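Local coordinates for YopX protein domain-containing protein (Enterococcus faecalis, PDB 2OX7) that is of unknown function but belongs to the YopX family and folds mainly into antiparallel beta sheets, at residues 19-24 against 32-37. Numbering follows the deposited sequence.
Sequences ENVTPL and IAIITD
Leu24 sits beside Ala33, its partner across the strands, and reaches diagonally to Ile35, CD1 of Leu24 to CD1 of Ile35 3.8 Å, the chains crossing at a slant. Ile35 holds CG1 anti to its carbonyl carbon (chi1 -62°) and extends CD1 from there, while CD2 of Leu24 settles on the methyl of Ala33. On the other face CD1 of Ile34 tucks against Val21, 3.7 Å from CG2. With CG1 of Ile34 set opposite its backbone N (chi1 -170°), the chain runs out to Val21 diagonally, past its direct partner Pro23; CG1 of Val21 meets CG2 of Thr36.

Between the faces runs the antiparallel ladder of a beta hairpin. Thr22 N gives a nearly straight 2.8 Å bond to Ile35 O, and Ile35 N returns a slightly longer one, 3.0 Å, to Thr22 O. Leu24 O takes Ile32 N at 2.9 Å and, more weakly, Ala33 N, so two residues face one in a classic beta bulge. Where the strands part, one water donates to both Asn20 O and Thr36 O; another, 2.6 Å from Thr22 OG1, bonds weakly to Ile35 O.

Ile67 and Phe7 cover the Val21 and Pro23 face; Phe38 and Ile49 of the second subunit pack on Leu24 and Ile35 respectively. One apolar face of the hairpin thus turns into its own chain and the other, with hydrated Thr22 on it, into a subunit interface.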
loop_
_atom_site.group_PDB
_atom_site.type_symbol
_atom_site.label_atom_id
_atom_site.label_comp_id
_atom_site.label_asym_id
_atom_site.label_seq_id
_atom_site.Cartn_x
_atom_site.Cartn_y
_atom_site.Cartn_z
ATOM N N GLU A 19 -11.565 -26.656 9.513
ATOM C CA GLU A 19 -10.824 -26.337 8.296
ATOM C C GLU A 19 -11.640 -26.553 7.042
ATOM O O GLU A 19 -12.564 -27.375 7.015
ATOM C CB GLU A 19 -9.518 -27.131 8.216
ATOM C CG GLU A 19 -8.611 -26.928 9.405
ATOM C CD GLU A 19 -8.082 -25.496 9.520
ATOM O OE1 GLU A 19 -7.993 -24.780 8.491
ATOM O OE2 GLU A 19 -7.747 -25.092 10.653
ATOM N N ASN A 20 -11.283 -25.807 6.001
ATOM C CA ASN A 20 -11.770 -26.033 4.663
ATOM C C ASN A 20 -13.282 -26.129 4.577
ATOM O O ASN A 20 -13.827 -27.092 4.005
ATOM C CB ASN A 20 -11.096 -27.254 4.040
ATOM C CG ASN A 20 -10.575 -26.973 2.653
ATOM O OD1 ASN A 20 -9.701 -27.691 2.152
ATOM N ND2 ASN A 20 -11.118 -25.941 2.003
ATOM N N VAL A 21 -13.943 -25.106 5.114
ATOM C CA VAL A 21 -15.420 -24.990 5.122
ATOM C C VAL A 21 -15.933 -24.168 3.938
ATOM O O VAL A 21 -15.180 -23.376 3.350
ATOM C CB VAL A 21 -15.964 -24.346 6.439
ATOM C CG1 VAL A 21 -15.439 -25.065 7.693
ATOM C CG2 VAL A 21 -15.676 -22.823 6.530
ATOM N N THR A 22 -17.216 -24.339 3.601
ATOM C CA THR A 22 -17.852 -23.493 2.592
ATOM C C THR A 22 -18.941 -22.672 3.255
ATOM O O THR A 22 -19.960 -23.215 3.671
ATOM C CB THR A 22 -18.454 -24.333 1.443
ATOM O OG1 THR A 22 -17.429 -25.163 0.884
ATOM C CG2 THR A 22 -19.012 -23.435 0.343
ATOM N N PRO A 23 -18.727 -21.354 3.393
ATOM C CA PRO A 23 -19.720 -20.511 4.051
ATOM C C PRO A 23 -20.852 -20.147 3.092
ATOM O O PRO A 23 -20.610 -19.907 1.905
ATOM C CB PRO A 23 -18.909 -19.267 4.439
ATOM C CG PRO A 23 -17.865 -19.164 3.382
ATOM C CD PRO A 23 -17.553 -20.571 2.943
ATOM N N LEU A 24 -22.095 -20.161 3.587
ATOM C CA LEU A 24 -23.243 -19.858 2.725
ATOM C C LEU A 24 -23.931 -18.584 3.203
ATOM O O LEU A 24 -24.302 -18.478 4.370
ATOM C CB LEU A 24 -24.237 -21.045 2.676
ATOM C CG LEU A 24 -23.953 -22.252 1.761
ATOM C CD1 LEU A 24 -22.607 -22.892 1.999
ATOM C CD2 LEU A 24 -25.043 -23.332 1.937
ATOM N N ILE A 32 -25.748 -17.705 6.790
ATOM C CA ILE A 32 -26.924 -18.410 7.302
ATOM C C ILE A 32 -26.710 -19.921 7.361
ATOM O O ILE A 32 -27.489 -20.641 7.997
ATOM C CB ILE A 32 -28.221 -18.017 6.542
ATOM C CG1 ILE A 32 -28.119 -18.355 5.043
ATOM C CG2 ILE A 32 -28.554 -16.532 6.791
ATOM C CD1 ILE A 32 -29.472 -18.279 4.275
ATOM N N ALA A 33 -25.643 -20.401 6.723
ATOM C CA ALA A 33 -25.292 -21.821 6.781
ATOM C C ALA A 33 -23.802 -22.034 6.624
ATOM O O ALA A 33 -23.072 -21.147 6.167
ATOM C CB ALA A 33 -26.059 -22.624 5.707
ATOM N N ILE A 34 -23.365 -23.227 6.998
ATOM C CA ILE A 34 -22.006 -23.643 6.750
ATOM C C ILE A 34 -21.975 -25.111 6.349
ATOM O O ILE A 34 -22.593 -25.965 7.000
ATOM C CB ILE A 34 -21.085 -23.314 7.967
ATOM C CG1 ILE A 34 -19.613 -23.526 7.622
ATOM C CG2 ILE A 34 -21.509 -24.069 9.237
ATOM C CD1 ILE A 34 -18.680 -22.872 8.646
ATOM N N ILE A 35 -21.294 -25.382 5.246
ATOM C CA ILE A 35 -20.985 -26.749 4.846
ATOM C C ILE A 35 -19.560 -27.080 5.273
ATOM O O ILE A 35 -18.602 -26.420 4.833
ATOM C CB ILE A 35 -21.119 -26.920 3.320
ATOM C CG1 ILE A 35 -22.571 -26.642 2.887
ATOM C CG2 ILE A 35 -20.655 -28.314 2.905
ATOM C CD1 ILE A 35 -22.822 -26.677 1.384
ATOM N N THR A 36 -19.416 -28.092 6.125
ATOM C CA THR A 36 -18.097 -28.517 6.567
ATOM C C THR A 36 -17.529 -29.676 5.739
ATOM O O THR A 36 -16.303 -29.794 5.609
ATOM C CB THR A 36 -18.058 -28.828 8.082
ATOM O OG1 THR A 36 -19.158 -29.679 8.427
ATOM C CG2 THR A 36 -18.184 -27.553 8.884
ATOM N N ASP A 37 -18.410 -30.511 5.176
ATOM C CA ASP A 37 -18.031 -31.606 4.254
ATOM C C ASP A 37 -19.083 -31.773 3.171
ATOM O O ASP A 37 -20.276 -31.657 3.436
ATOM C CB ASP A 37 -17.907 -32.976 4.966
ATOM C CG ASP A 37 -16.903 -32.965 6.080
ATOM O OD1 ASP A 37 -15.769 -33.459 5.866
ATOM O OD2 ASP A 37 -17.243 -32.444 7.167
HETATM O O HOH W 1 -13.886 -29.823 4.578
HETATM O O HOH W 2 -17.125 -27.470 1.943
#